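Local coordinates for glycoside hydrolase family protein (PDB 6Q2F), which probably hydrolyses glycosides to release alpha-L-rhamnose, acting as an alpha-L-rhamnosidase, at residues 155-161 against 436-441; 179-183 against 312-316; 377-382 against 534-539; 402-407 against 538-543; 520-526 against 548-553. All blocks are in the same frame, centred on the assembly; numbering follows the deposited sequence.

Overall arrangement
Contacts 1, 3 and 4 crowd together on one side of the chain, with contacts 2 and 5 about 15 and 17 Å from contact 3, centre to centre. Contact 1 pairs two strands of a small antiparallel sheet and is partly buried, with a salt bridge toward its exposed rim. Contacts 3 and 4 share Thr538 and Leu539 of the loop before helix 543-575; contact 3 is buried and mixes one backbone bond with ring packing, whereas contact 4, nearer the surface, relies on backbone bonds and a two-bond salt bridge. Contact 2, buried and apolar, meets contact 3 where Phe180 touches Tyr382. Contact 5, also buried, joins two helices through aromatic rings and a tyrosine-aspartate bond.

Contact 1: residues 155-161 against 436-441; sequences WSETTLA and QHWRVL
Glu157 to Leu160 pair with Trp438 to Leu441 in a four-stranded antiparallel sheet, strand 151-160 lying outermost and strand 436-447 next to it. The hydrogen-bonded pairs Thr158-Val440 and Leu160-Trp438 give four backbone bonds, among them Val440 N to Thr158 O at 2.8 Å. Beside this ladder a bend of the Arg439 chain at chi2 (148°) brings its guanidinium edge to the Glu157 carboxylate, the two planes 48° apart. Arg439 NH2 donates almost straight to Glu157 OE2 (3.1 Å, 175°), staying in its own plane but arriving from above the carboxylate, while NE bonds OE1 only weakly. Thr159 CG2 lies 3.6 Å from NE2 of His437, whose ND1 is bonded to Asp218. Leu160 CB rests on Trp438 CB at 3.8 Å on the other face. A water donates to Val440 O and Ser156 OG, the latter also bonded to Ala171 O, and lies near Thr158 OG1. The backbone thus carries the pairing, and the twisted salt bridge probably adds a less strictly oriented tie.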
# COMPACT_ATOMS: atom_id res chain seq x y z
N TRP A 155 19.29 22.74 -14.48
CA TRP A 155 19.49 23.64 -15.61
C TRP A 155 20.22 24.89 -15.18
O TRP A 155 20.16 25.29 -14.01
CB TRP A 155 18.15 24.04 -16.26
CG TRP A 155 17.20 24.66 -15.29
CD1 TRP A 155 17.07 25.98 -15.01
CD2 TRP A 155 16.27 23.96 -14.46
NE1 TRP A 155 16.10 26.15 -14.04
CE2 TRP A 155 15.59 24.93 -13.69
CE3 TRP A 155 15.94 22.62 -14.29
CZ2 TRP A 155 14.59 24.60 -12.77
CZ3 TRP A 155 14.94 22.28 -13.36
CH2 TRP A 155 14.29 23.27 -12.61
N SER A 156 20.91 25.50 -16.14
CA SER A 156 21.37 26.87 -16.07
C SER A 156 20.71 27.66 -17.18
O SER A 156 20.26 27.09 -18.18
CB SER A 156 22.89 26.98 -16.20
OG SER A 156 23.27 26.79 -17.55
N GLU A 157 20.62 28.96 -16.98
CA GLU A 157 20.00 29.88 -17.90
C GLU A 157 20.86 31.05 -18.30
O GLU A 157 21.58 31.60 -17.52
CB GLU A 157 18.84 30.50 -17.22
CG GLU A 157 17.55 29.79 -17.38
CD GLU A 157 16.41 30.70 -17.03
OE1 GLU A 157 16.56 31.93 -17.20
OE2 GLU A 157 15.37 30.17 -16.58
N THR A 158 20.75 31.46 -19.54
CA THR A 158 21.53 32.58 -20.02
C THR A 158 20.68 33.40 -20.97
O THR A 158 19.70 32.91 -21.54
CB THR A 158 22.83 32.09 -20.71
OG1 THR A 158 23.50 31.17 -19.84
CG2 THR A 158 23.77 33.25 -20.98
N THR A 159 21.03 34.68 -21.11
CA THR A 159 20.35 35.57 -22.04
C THR A 159 21.33 36.01 -23.13
O THR A 159 22.53 36.16 -22.88
CB THR A 159 19.78 36.79 -21.32
OG1 THR A 159 20.82 37.42 -20.57
CG2 THR A 159 18.66 36.37 -20.38
N LEU A 160 20.79 36.23 -24.33
CA LEU A 160 21.55 36.70 -25.49
C LEU A 160 20.75 37.74 -26.24
O LEU A 160 19.53 37.82 -26.13
CB LEU A 160 21.90 35.56 -26.45
CG LEU A 160 22.99 34.59 -26.02
CD1 LEU A 160 23.22 33.59 -27.15
CD2 LEU A 160 24.25 35.37 -25.69
N ALA A 161 21.46 38.53 -27.06
CA ALA A 161 20.88 39.64 -27.81
C ALA A 161 20.17 39.22 -29.09
O ALA A 161 19.04 39.64 -29.35
CB ALA A 161 21.97 40.67 -28.14
N GLN A 436 12.83 42.05 -27.56
CA GLN A 436 12.78 40.59 -27.55
C GLN A 436 14.21 40.08 -27.58
O GLN A 436 14.94 40.33 -28.54
CB GLN A 436 12.00 40.08 -28.75
CG GLN A 436 10.96 39.01 -28.46
CD GLN A 436 10.05 38.75 -29.66
OE1 GLN A 436 9.43 39.68 -30.18
NE2 GLN A 436 9.99 37.50 -30.09
N HIS A 437 14.63 39.36 -26.53
CA HIS A 437 15.97 38.78 -26.50
C HIS A 437 15.89 37.26 -26.46
O HIS A 437 14.81 36.66 -26.38
CB HIS A 437 16.78 39.32 -25.32
CG HIS A 437 16.29 38.90 -23.98
ND1 HIS A 437 15.29 39.57 -23.31
CD2 HIS A 437 16.68 37.90 -23.15
CE1 HIS A 437 15.07 39.00 -22.14
NE2 HIS A 437 15.91 37.98 -22.02
N TRP A 438 17.06 36.63 -26.55
CA TRP A 438 17.18 35.18 -26.54
C TRP A 438 17.38 34.66 -25.12
O TRP A 438 18.08 35.28 -24.31
CB TRP A 438 18.34 34.72 -27.42
CG TRP A 438 18.02 34.69 -28.88
CD1 TRP A 438 18.40 35.60 -29.84
CD2 TRP A 438 17.23 33.70 -29.57
NE1 TRP A 438 17.91 35.23 -31.07
CE2 TRP A 438 17.18 34.08 -30.93
CE3 TRP A 438 16.56 32.55 -29.16
CZ2 TRP A 438 16.49 33.33 -31.88
CZ3 TRP A 438 15.88 31.80 -30.11
CH2 TRP A 438 15.85 32.20 -31.45
N ARG A 439 16.86 33.48 -24.89
CA ARG A 439 17.07 32.80 -23.65
C ARG A 439 17.63 31.46 -24.03
O ARG A 439 17.08 30.78 -24.83
CB ARG A 439 15.78 32.64 -22.93
CG ARG A 439 15.93 32.34 -21.47
CD ARG A 439 14.76 32.96 -20.81
NE ARG A 439 14.42 32.31 -19.58
CZ ARG A 439 13.26 32.46 -18.98
NH1 ARG A 439 12.32 33.24 -19.50
NH2 ARG A 439 13.03 31.84 -17.83
N VAL A 440 18.73 31.11 -23.42
CA VAL A 440 19.36 29.86 -23.68
C VAL A 440 19.32 29.03 -22.42
O VAL A 440 19.78 29.42 -21.39
CB VAL A 440 20.80 30.04 -24.13
CG1 VAL A 440 21.41 28.73 -24.52
CG2 VAL A 440 20.85 31.02 -25.27
N LEU A 441 18.75 27.86 -22.57
CA LEU A 441 18.57 26.94 -21.49
C LEU A 441 19.46 25.74 -21.65
O LEU A 441 19.40 25.05 -22.63
CB LEU A 441 17.12 26.51 -21.52
CG LEU A 441 16.49 25.78 -20.38
CD1 LEU A 441 17.02 26.32 -19.09
CD2 LEU A 441 15.01 26.00 -20.44
O HOH W 1 22.32 28.44 -20.19

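Contact 2: residues 179-183 against 312-316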
# COMPACT_ATOMS: atom_id res chain seq x y z
N PRO A 179 17.60 16.99 -4.21
CA PRO A 179 16.27 16.88 -4.82
C PRO A 179 15.99 17.90 -5.92
O PRO A 179 15.05 17.71 -6.71
CB PRO A 179 15.33 17.10 -3.62
CG PRO A 179 16.11 18.02 -2.72
CD PRO A 179 17.55 17.58 -2.86
N PHE A 180 16.68 19.02 -5.91
CA PHE A 180 16.41 20.05 -6.88
C PHE A 180 17.54 21.04 -7.03
O PHE A 180 18.02 21.55 -6.06
CB PHE A 180 15.18 20.76 -6.40
CG PHE A 180 14.75 21.89 -7.24
CD1 PHE A 180 15.25 23.14 -7.03
CD2 PHE A 180 13.81 21.70 -8.21
CE1 PHE A 180 14.84 24.18 -7.79
CE2 PHE A 180 13.39 22.74 -8.98
CZ PHE A 180 13.91 23.98 -8.77
N GLN A 181 17.96 21.30 -8.25
CA GLN A 181 19.01 22.26 -8.52
C GLN A 181 20.22 22.09 -7.61
O GLN A 181 20.88 21.09 -7.63
CB GLN A 181 18.50 23.70 -8.61
CG GLN A 181 17.60 23.99 -9.79
CD GLN A 181 18.34 24.06 -11.09
OE1 GLN A 181 19.02 23.17 -11.46
NE2 GLN A 181 18.22 25.16 -11.77
N THR A 182 20.49 23.12 -6.83
CA THR A 182 21.59 23.12 -5.90
C THR A 182 21.31 22.55 -4.52
O THR A 182 22.20 22.46 -3.74
CB THR A 182 22.11 24.55 -5.65
OG1 THR A 182 21.03 25.40 -5.32
CG2 THR A 182 22.74 25.10 -6.83
N LEU A 183 20.09 22.16 -4.23
CA LEU A 183 19.73 21.68 -2.90
C LEU A 183 20.46 20.39 -2.56
O LEU A 183 20.60 19.49 -3.39
CB LEU A 183 18.22 21.47 -2.80
CG LEU A 183 17.38 22.75 -2.89
CD1 LEU A 183 15.92 22.43 -2.58
CD2 LEU A 183 17.94 23.79 -1.92
N SER A 312 7.53 22.82 0.65
CA SER A 312 8.03 21.48 0.66
C SER A 312 9.52 21.48 0.62
O SER A 312 10.13 22.49 0.77
CB SER A 312 7.51 20.73 -0.56
OG SER A 312 8.15 21.14 -1.73
N ASN A 313 10.08 20.32 0.38
CA ASN A 313 11.50 20.12 0.27
C ASN A 313 12.09 20.74 -0.98
O ASN A 313 13.26 20.76 -1.13
CB ASN A 313 11.90 18.67 0.44
CG ASN A 313 11.55 17.82 -0.75
OD1 ASN A 313 10.46 17.89 -1.24
ND2 ASN A 313 12.48 17.02 -1.19
N VAL A 314 11.27 21.21 -1.88
CA VAL A 314 11.75 21.88 -3.08
C VAL A 314 11.05 23.20 -3.19
O VAL A 314 10.05 23.38 -2.57
CB VAL A 314 11.59 21.06 -4.34
CG1 VAL A 314 12.42 19.82 -4.27
CG2 VAL A 314 10.13 20.78 -4.59
N PRO A 315 11.57 24.13 -3.96
CA PRO A 315 10.93 25.45 -4.02
C PRO A 315 9.49 25.35 -4.50
O PRO A 315 9.07 24.35 -5.08
CB PRO A 315 11.80 26.22 -5.01
CG PRO A 315 13.12 25.54 -4.96
CD PRO A 315 12.83 24.11 -4.71
N THR A 316 8.72 26.41 -4.25
CA THR A 316 7.34 26.51 -4.70
C THR A 316 7.19 27.78 -5.53
O THR A 316 7.49 28.87 -5.05
CB THR A 316 6.36 26.55 -3.52
OG1 THR A 316 6.43 25.31 -2.80
CG2 THR A 316 4.95 26.76 -4.01
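Leu183 N donates to Phe180 O (2.8 Å), closing a type II' beta turn whose two end residues both press on the Val314-Pro315 step. Phe180 sets its CG opposite the backbone N (chi1 178°), and one face of its ring receives the proline. Pro315 CD sits 3.8 Å from the ring centroid of Phe180, 24° off the normal, a CH-pi contact displaced toward the rim. At the base of the side chain, Val314 CG1 packs on Phe180 CB at 3.6 Å. Residues 312-316 run from strand 303-308 to strand 316-325, outermost strands of a six- and a four-stranded antiparallel sheet; the strand orders match those of the two C-terminal sheets, consistent with a second galactose-binding-like beta sandwich. Leu183 CD1 reaches Pro315 CD at 4.1 Å and lies 3.5 Å from Asn313 O. Pro179 CB is crossed by the amide of Asn313, with ND2 3.7 Å away. Ser312 OG bonds to Val314 O within the bend, while Phe388 meets the Phe180 ring edge-to-face.

Contact 3: residues 377-382 against 534-539; sequences ALVDRY and ALTGTL
Tyr382 lays one face of its ring on the peptide between Thr536 and Gly537, while Leu535 O comes to the ring edge, near its plane, 3.3 Å from CD1. On that face Thr536 C and Gly537 N both stand about 3.4 Å above the plane, offset toward the rim. Gly537 CA lies closer to the ring axis, 3.6 Å from the Tyr382 centroid and 18° off the normal, a CH-pi contact that the bare glycine backbone allows. The ring gets there because Tyr382 CG sits between the backbone N and the carbonyl carbon (chi1 87°). A few residues earlier, Val379 N donates to Gly537 O at 2.8 Å, nearly straight at 173°. Leu378 CB also approaches this carbonyl, 3.4 Å from Gly537 O. Val379 CG2 packs against Leu539 CA at 3.6 Å, and a water bridges Ala377 O to Leu539 N, accepting from the amide and donating to the carbonyl. This buried loop-to-loop joint is wedged between secondary structures: Leu378 and Tyr382 touch Thr317 of strand 316-325, Leu535 packs on Leu550 and Tyr553 of helix 543-575, and Thr536 meets Leu441 and Leu443 of strand 436-447.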
# COMPACT_ATOMS: atom_id res chain seq x y z
N ALA A 377 4.95 35.95 -16.20
CA ALA A 377 4.15 34.81 -15.79
C ALA A 377 4.96 33.54 -15.96
O ALA A 377 5.50 33.28 -17.04
CB ALA A 377 2.86 34.74 -16.61
N LEU A 378 5.05 32.75 -14.90
CA LEU A 378 5.74 31.47 -14.94
C LEU A 378 4.71 30.35 -14.89
O LEU A 378 3.52 30.57 -14.62
CB LEU A 378 6.74 31.34 -13.78
CG LEU A 378 8.18 31.87 -13.94
CD1 LEU A 378 8.19 33.24 -14.54
CD2 LEU A 378 8.93 31.88 -12.60
N VAL A 379 5.16 29.13 -15.17
CA VAL A 379 4.29 27.98 -15.00
C VAL A 379 3.89 27.90 -13.53
O VAL A 379 4.75 27.76 -12.64
CB VAL A 379 4.96 26.69 -15.47
CG1 VAL A 379 4.09 25.49 -15.08
CG2 VAL A 379 5.17 26.74 -16.98
N ASP A 380 2.60 28.00 -13.27
CA ASP A 380 2.11 27.94 -11.90
C ASP A 380 2.39 26.56 -11.31
O ASP A 380 2.04 25.54 -11.90
CB ASP A 380 0.62 28.26 -11.86
CG ASP A 380 0.06 28.19 -10.47
OD1 ASP A 380 0.66 28.82 -9.57
OD2 ASP A 380 -0.94 27.48 -10.27
N ARG A 381 3.06 26.55 -10.15
CA ARG A 381 3.41 25.32 -9.44
C ARG A 381 4.13 24.32 -10.34
O ARG A 381 3.83 23.12 -10.36
CB ARG A 381 2.17 24.70 -8.79
CG ARG A 381 2.05 25.16 -7.33
CD ARG A 381 0.65 25.08 -6.84
NE ARG A 381 -0.25 25.89 -7.64
CZ ARG A 381 -1.56 25.94 -7.40
NH1 ARG A 381 -2.06 25.22 -6.41
NH2 ARG A 381 -2.36 26.69 -8.15
N TYR A 382 5.15 24.83 -11.06
CA TYR A 382 5.85 23.99 -12.03
C TYR A 382 6.66 22.90 -11.33
O TYR A 382 6.79 21.79 -11.86
CB TYR A 382 6.76 24.84 -12.93
CG TYR A 382 8.15 25.13 -12.41
CD1 TYR A 382 9.20 24.23 -12.62
CD2 TYR A 382 8.42 26.29 -11.70
CE1 TYR A 382 10.47 24.49 -12.14
CE2 TYR A 382 9.68 26.56 -11.22
CZ TYR A 382 10.71 25.65 -11.44
OH TYR A 382 11.97 25.92 -10.95
N ALA A 534 9.05 24.30 -19.90
CA ALA A 534 8.01 24.25 -18.88
C ALA A 534 8.48 23.50 -17.64
O ALA A 534 8.05 23.82 -16.52
CB ALA A 534 6.75 23.60 -19.44
N LEU A 535 9.32 22.49 -17.81
CA LEU A 535 9.85 21.75 -16.67
C LEU A 535 10.71 22.62 -15.77
O LEU A 535 10.97 22.24 -14.62
CB LEU A 535 10.69 20.57 -17.15
CG LEU A 535 9.97 19.48 -17.92
CD1 LEU A 535 10.96 18.64 -18.70
CD2 LEU A 535 9.19 18.61 -16.93
N THR A 536 11.17 23.78 -16.27
CA THR A 536 11.99 24.69 -15.49
C THR A 536 11.24 25.96 -15.09
O THR A 536 11.86 26.87 -14.54
CB THR A 536 13.24 25.08 -16.28
OG1 THR A 536 12.88 25.99 -17.32
CG2 THR A 536 13.88 23.85 -16.90
N GLY A 537 9.94 26.05 -15.36
CA GLY A 537 9.15 27.20 -14.99
C GLY A 537 8.75 28.10 -16.14
O GLY A 537 7.87 28.94 -15.96
N THR A 538 9.38 27.97 -17.31
CA THR A 538 9.10 28.87 -18.42
C THR A 538 7.82 28.45 -19.12
O THR A 538 7.75 27.36 -19.70
CB THR A 538 10.26 28.90 -19.41
OG1 THR A 538 11.39 29.52 -18.79
CG2 THR A 538 9.86 29.71 -20.65
N LEU A 539 6.80 29.31 -19.07
CA LEU A 539 5.55 29.02 -19.75
C LEU A 539 5.78 28.86 -21.24
O LEU A 539 6.41 29.71 -21.88
CB LEU A 539 4.53 30.13 -19.49
CG LEU A 539 3.15 29.91 -20.10
CD1 LEU A 539 2.52 28.63 -19.59
CD2 LEU A 539 2.26 31.11 -19.81
O HOH W 2 7.69 32.17 -18.23

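Contact 4: residues 402-407 against 538-543; sequences DNVTGV and TLVGTR
Asp402 turns its carboxylate inward by placing CG between its backbone N and carbonyl carbon (chi1 49°), and Arg543, extended from CG to NE, brings its guanidinium edge side-on to it. The two planes are nearly coplanar, 17° apart, and each oxygen uses its syn lone pair. NE of Arg543 donates to Asp402 OD1 at 2.9 Å and NH2 to Asp402 OD2 at 2.8 Å, a pairing that fixes the rotation of both groups. Farther along, the backbones are bonded directly: Gly406 N to Gly541 O (2.7 Å), Val407 N to Leu539 O (2.9 Å) and Gly541 N to Val407 O (2.7 Å). Gly406, without a side chain, lets its CA come up to Leu539 O in a CA-H...O contact. Val404 CG2 packs 3.6 Å from Leu539 CD2 and lies beside Arg543 NE. A water donates to Val404 O and accepts from Arg543 N. Thr542 is the N-cap of helix 543-575, and the contact joins the start of that helix to the 402-407 loop; Arg543 NH2 also bonds Ser319 of strand 316-325, and Val407 and Thr538 lean on Phe214 of strand 206-217.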
# COMPACT_ATOMS: atom_id res chain seq x y z
N ASP A 402 -5.61 34.34 -16.24
CA ASP A 402 -5.08 35.58 -16.83
C ASP A 402 -4.94 35.55 -18.35
O ASP A 402 -4.51 36.56 -18.91
CB ASP A 402 -3.73 35.91 -16.19
CG ASP A 402 -2.79 34.71 -16.17
OD1 ASP A 402 -3.08 33.69 -16.83
OD2 ASP A 402 -1.74 34.81 -15.50
N ASN A 403 -5.24 34.44 -19.02
CA ASN A 403 -5.26 34.38 -20.49
C ASN A 403 -3.90 34.72 -21.11
O ASN A 403 -3.83 35.24 -22.22
CB ASN A 403 -6.34 35.29 -21.07
CG ASN A 403 -7.74 34.88 -20.65
OD1 ASN A 403 -8.44 35.61 -19.95
ND2 ASN A 403 -8.15 33.68 -21.08
N VAL A 404 -2.81 34.41 -20.40
CA VAL A 404 -1.48 34.67 -20.93
C VAL A 404 -1.06 33.54 -21.86
O VAL A 404 -1.59 32.42 -21.82
CB VAL A 404 -0.46 34.87 -19.80
CG1 VAL A 404 -0.95 35.91 -18.80
CG2 VAL A 404 -0.20 33.57 -19.09
N THR A 405 -0.10 33.83 -22.73
CA THR A 405 0.54 32.83 -23.58
C THR A 405 2.04 33.04 -23.48
O THR A 405 2.51 34.17 -23.54
CB THR A 405 0.07 32.95 -25.03
OG1 THR A 405 -1.32 32.62 -25.09
CG2 THR A 405 0.84 31.99 -25.91
N GLY A 406 2.77 31.94 -23.31
CA GLY A 406 4.20 32.04 -23.13
C GLY A 406 4.98 31.88 -24.42
O GLY A 406 4.57 32.38 -25.47
N VAL A 407 6.12 31.17 -24.33
CA VAL A 407 6.97 30.96 -25.49
C VAL A 407 6.23 30.13 -26.54
O VAL A 407 5.58 29.13 -26.21
CB VAL A 407 8.27 30.27 -25.07
CG1 VAL A 407 9.13 29.95 -26.27
CG2 VAL A 407 9.04 31.13 -24.05
N THR A 538 9.38 27.97 -17.31
CA THR A 538 9.10 28.87 -18.42
C THR A 538 7.82 28.45 -19.12
O THR A 538 7.75 27.36 -19.70
CB THR A 538 10.26 28.90 -19.41
OG1 THR A 538 11.39 29.52 -18.79
CG2 THR A 538 9.86 29.71 -20.65
N LEU A 539 6.80 29.31 -19.07
CA LEU A 539 5.55 29.02 -19.75
C LEU A 539 5.78 28.86 -21.24
O LEU A 539 6.41 29.71 -21.88
CB LEU A 539 4.53 30.13 -19.49
CG LEU A 539 3.15 29.91 -20.10
CD1 LEU A 539 2.52 28.63 -19.59
CD2 LEU A 539 2.26 31.11 -19.81
N VAL A 540 5.30 27.75 -21.80
CA VAL A 540 5.33 27.49 -23.23
C VAL A 540 3.88 27.39 -23.69
O VAL A 540 3.11 26.62 -23.12
CB VAL A 540 6.10 26.20 -23.56
CG1 VAL A 540 6.21 26.01 -25.08
CG2 VAL A 540 7.48 26.24 -22.92
N GLY A 541 3.53 28.18 -24.71
CA GLY A 541 2.14 28.24 -25.15
C GLY A 541 1.24 28.72 -24.03
O GLY A 541 1.67 29.45 -23.12
N THR A 542 -0.02 28.32 -24.08
CA THR A 542 -0.96 28.70 -23.03
C THR A 542 -0.66 27.91 -21.76
O THR A 542 0.02 26.88 -21.78
CB THR A 542 -2.39 28.43 -23.47
OG1 THR A 542 -2.60 27.01 -23.56
CG2 THR A 542 -2.65 29.04 -24.86
N ARG A 543 -1.18 28.41 -20.63
CA ARG A 543 -1.03 27.68 -19.38
C ARG A 543 -1.57 26.27 -19.50
O ARG A 543 -1.01 25.32 -18.93
CB ARG A 543 -1.74 28.41 -18.23
CG ARG A 543 -1.12 29.73 -17.81
CD ARG A 543 -1.74 30.21 -16.50
NE ARG A 543 -1.23 31.52 -16.10
CZ ARG A 543 -0.06 31.70 -15.51
NH1 ARG A 543 0.72 30.66 -15.24
NH2 ARG A 543 0.35 32.93 -15.19
O HOH W 3 -3.05 30.72 -20.58

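Contact 5: residues 520-526 against 548-553; sequences FQRLRGY and RFLYDY
Tyr526 and Asp552 approach at about a right angle, the phenol ring and the carboxylate planes 66° apart, with Asp552 OD2 at the ring edge and in its plane. Tyr526 OH donates to Asp552 OD2; the modelled separation of 2.5 Å is very short, so its exact length is doubtful. The same hydroxyl reaches the edge of the Phe549 ring, in its plane, 3.8 Å from CD1. Phe520 meets Phe549 obliquely, their centroids 5.5 Å apart and planes at 48°, with Phe520 CZ 3.7 Å from Phe549 CE1. Within 520-526, Phe520 sets its CE1 edge over the centre of the Tyr526 ring, and Arg524 CG lies over the centre of the Phe520 ring. Bends at chi2 and chi3 of Arg524 bring its CD 3.4 Å from Asp552 O, crossing the aspartate obliquely, with NH1 salt-bridged to Asp559. Asp552 OD1 is also bonded to Ser829 OG and OD2 to Asn830 N, which would probably favour a charged carboxylate. The short helical segments cross at 101°, their axes 11.4 Å apart; side chains from the C-terminal end of helix 516-524 and the following Tyr526 bridge to helix 543-575, while Tyr526 also touches helix 831-834.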
# COMPACT_ATOMS: atom_id res chain seq x y z
N PHE A 520 9.21 9.56 -24.39
CA PHE A 520 8.06 10.47 -24.45
C PHE A 520 7.45 10.45 -25.85
O PHE A 520 6.23 10.36 -26.01
CB PHE A 520 8.51 11.87 -24.05
CG PHE A 520 7.40 12.89 -24.01
CD1 PHE A 520 6.88 13.43 -25.18
CD2 PHE A 520 6.90 13.33 -22.79
CE1 PHE A 520 5.88 14.37 -25.14
CE2 PHE A 520 5.90 14.28 -22.74
CZ PHE A 520 5.39 14.81 -23.93
N GLN A 521 8.30 10.55 -26.88
CA GLN A 521 7.80 10.51 -28.25
C GLN A 521 7.05 9.22 -28.53
O GLN A 521 5.97 9.23 -29.12
CB GLN A 521 8.97 10.67 -29.23
CG GLN A 521 8.57 10.46 -30.66
CD GLN A 521 7.91 11.68 -31.24
OE1 GLN A 521 8.47 12.78 -31.17
NE2 GLN A 521 6.73 11.51 -31.80
N ARG A 522 7.60 8.09 -28.10
CA ARG A 522 6.97 6.82 -28.42
C ARG A 522 5.65 6.65 -27.66
O ARG A 522 4.68 6.11 -28.20
CB ARG A 522 7.91 5.66 -28.11
CG ARG A 522 7.20 4.28 -27.94
CD ARG A 522 8.18 3.18 -27.50
NE ARG A 522 8.53 3.27 -26.07
CZ ARG A 522 7.82 2.73 -25.08
NH1 ARG A 522 6.69 2.07 -25.35
NH2 ARG A 522 8.22 2.87 -23.82
N LEU A 523 5.59 7.14 -26.41
CA LEU A 523 4.40 6.90 -25.59
C LEU A 523 3.34 7.98 -25.74
O LEU A 523 2.16 7.68 -25.61
CB LEU A 523 4.79 6.77 -24.11
CG LEU A 523 5.54 5.51 -23.66
CD1 LEU A 523 6.29 5.71 -22.33
CD2 LEU A 523 4.56 4.35 -23.51
N ARG A 524 3.73 9.24 -25.97
CA ARG A 524 2.77 10.32 -26.06
C ARG A 524 2.50 10.77 -27.50
O ARG A 524 1.54 11.51 -27.73
CB ARG A 524 3.24 11.54 -25.25
CG ARG A 524 3.71 11.19 -23.81
CD ARG A 524 2.53 11.11 -22.86
NE ARG A 524 1.78 9.86 -22.97
CZ ARG A 524 2.08 8.76 -22.28
NH1 ARG A 524 3.13 8.76 -21.45
NH2 ARG A 524 1.34 7.65 -22.42
N GLY A 525 3.35 10.38 -28.44
CA GLY A 525 3.12 10.69 -29.84
C GLY A 525 3.58 12.05 -30.32
O GLY A 525 3.21 12.43 -31.44
N TYR A 526 4.32 12.82 -29.52
CA TYR A 526 4.84 14.09 -30.00
C TYR A 526 6.17 14.39 -29.32
O TYR A 526 6.53 13.79 -28.30
CB TYR A 526 3.86 15.26 -29.78
CG TYR A 526 3.53 15.63 -28.32
CD1 TYR A 526 2.60 14.90 -27.59
CD2 TYR A 526 4.12 16.74 -27.71
CE1 TYR A 526 2.28 15.24 -26.26
CE2 TYR A 526 3.81 17.10 -26.38
CZ TYR A 526 2.89 16.35 -25.67
OH TYR A 526 2.58 16.71 -24.37
N ARG A 548 -0.83 20.51 -19.79
CA ARG A 548 -1.03 19.21 -20.41
C ARG A 548 0.30 18.57 -20.79
O ARG A 548 0.46 17.36 -20.65
CB ARG A 548 -1.93 19.33 -21.63
CG ARG A 548 -3.37 19.60 -21.25
CD ARG A 548 -4.22 19.86 -22.47
NE ARG A 548 -5.58 20.18 -22.05
CZ ARG A 548 -6.61 20.32 -22.88
NH1 ARG A 548 -6.45 20.17 -24.20
NH2 ARG A 548 -7.79 20.61 -22.37
N PHE A 549 1.27 19.37 -21.23
CA PHE A 549 2.58 18.78 -21.47
C PHE A 549 3.14 18.18 -20.19
O PHE A 549 3.69 17.07 -20.20
CB PHE A 549 3.58 19.79 -22.02
CG PHE A 549 5.00 19.33 -21.83
CD1 PHE A 549 5.48 18.25 -22.55
CD2 PHE A 549 5.82 19.93 -20.89
CE1 PHE A 549 6.78 17.81 -22.38
CE2 PHE A 549 7.12 19.48 -20.71
CZ PHE A 549 7.60 18.42 -21.45
N LEU A 550 3.04 18.91 -19.08
CA LEU A 550 3.60 18.40 -17.83
C LEU A 550 2.87 17.14 -17.40
O LEU A 550 3.51 16.16 -16.98
CB LEU A 550 3.55 19.49 -16.76
CG LEU A 550 4.41 20.70 -17.18
CD1 LEU A 550 4.12 21.96 -16.37
CD2 LEU A 550 5.90 20.36 -17.14
N TYR A 551 1.53 17.11 -17.54
CA TYR A 551 0.78 15.87 -17.35
C TYR A 551 1.36 14.73 -18.19
O TYR A 551 1.58 13.62 -17.70
CB TYR A 551 -0.70 16.08 -17.70
CG TYR A 551 -1.50 14.78 -17.76
CD1 TYR A 551 -1.60 14.05 -18.93
CD2 TYR A 551 -2.14 14.28 -16.62
CE1 TYR A 551 -2.31 12.85 -18.99
CE2 TYR A 551 -2.87 13.08 -16.67
CZ TYR A 551 -2.93 12.37 -17.85
OH TYR A 551 -3.65 11.18 -17.92
N ASP A 552 1.59 15.00 -19.48
CA ASP A 552 2.16 14.00 -20.38
C ASP A 552 3.55 13.58 -19.92
O ASP A 552 3.95 12.41 -20.06
CB ASP A 552 2.24 14.55 -21.82
CG ASP A 552 0.87 14.61 -22.49
OD1 ASP A 552 -0.03 13.86 -22.04
OD2 ASP A 552 0.70 15.40 -23.45
N TYR A 553 4.32 14.52 -19.38
CA TYR A 553 5.65 14.19 -18.90
C TYR A 553 5.57 13.31 -17.66
O TYR A 553 6.22 12.26 -17.59
CB TYR A 553 6.44 15.47 -18.62
CG TYR A 553 7.92 15.25 -18.42
CD1 TYR A 553 8.79 15.28 -19.51
CD2 TYR A 553 8.44 15.01 -17.16
CE1 TYR A 553 10.14 15.08 -19.33
CE2 TYR A 553 9.79 14.80 -16.97
CZ TYR A 553 10.64 14.85 -18.07
OH TYR A 553 11.99 14.65 -17.91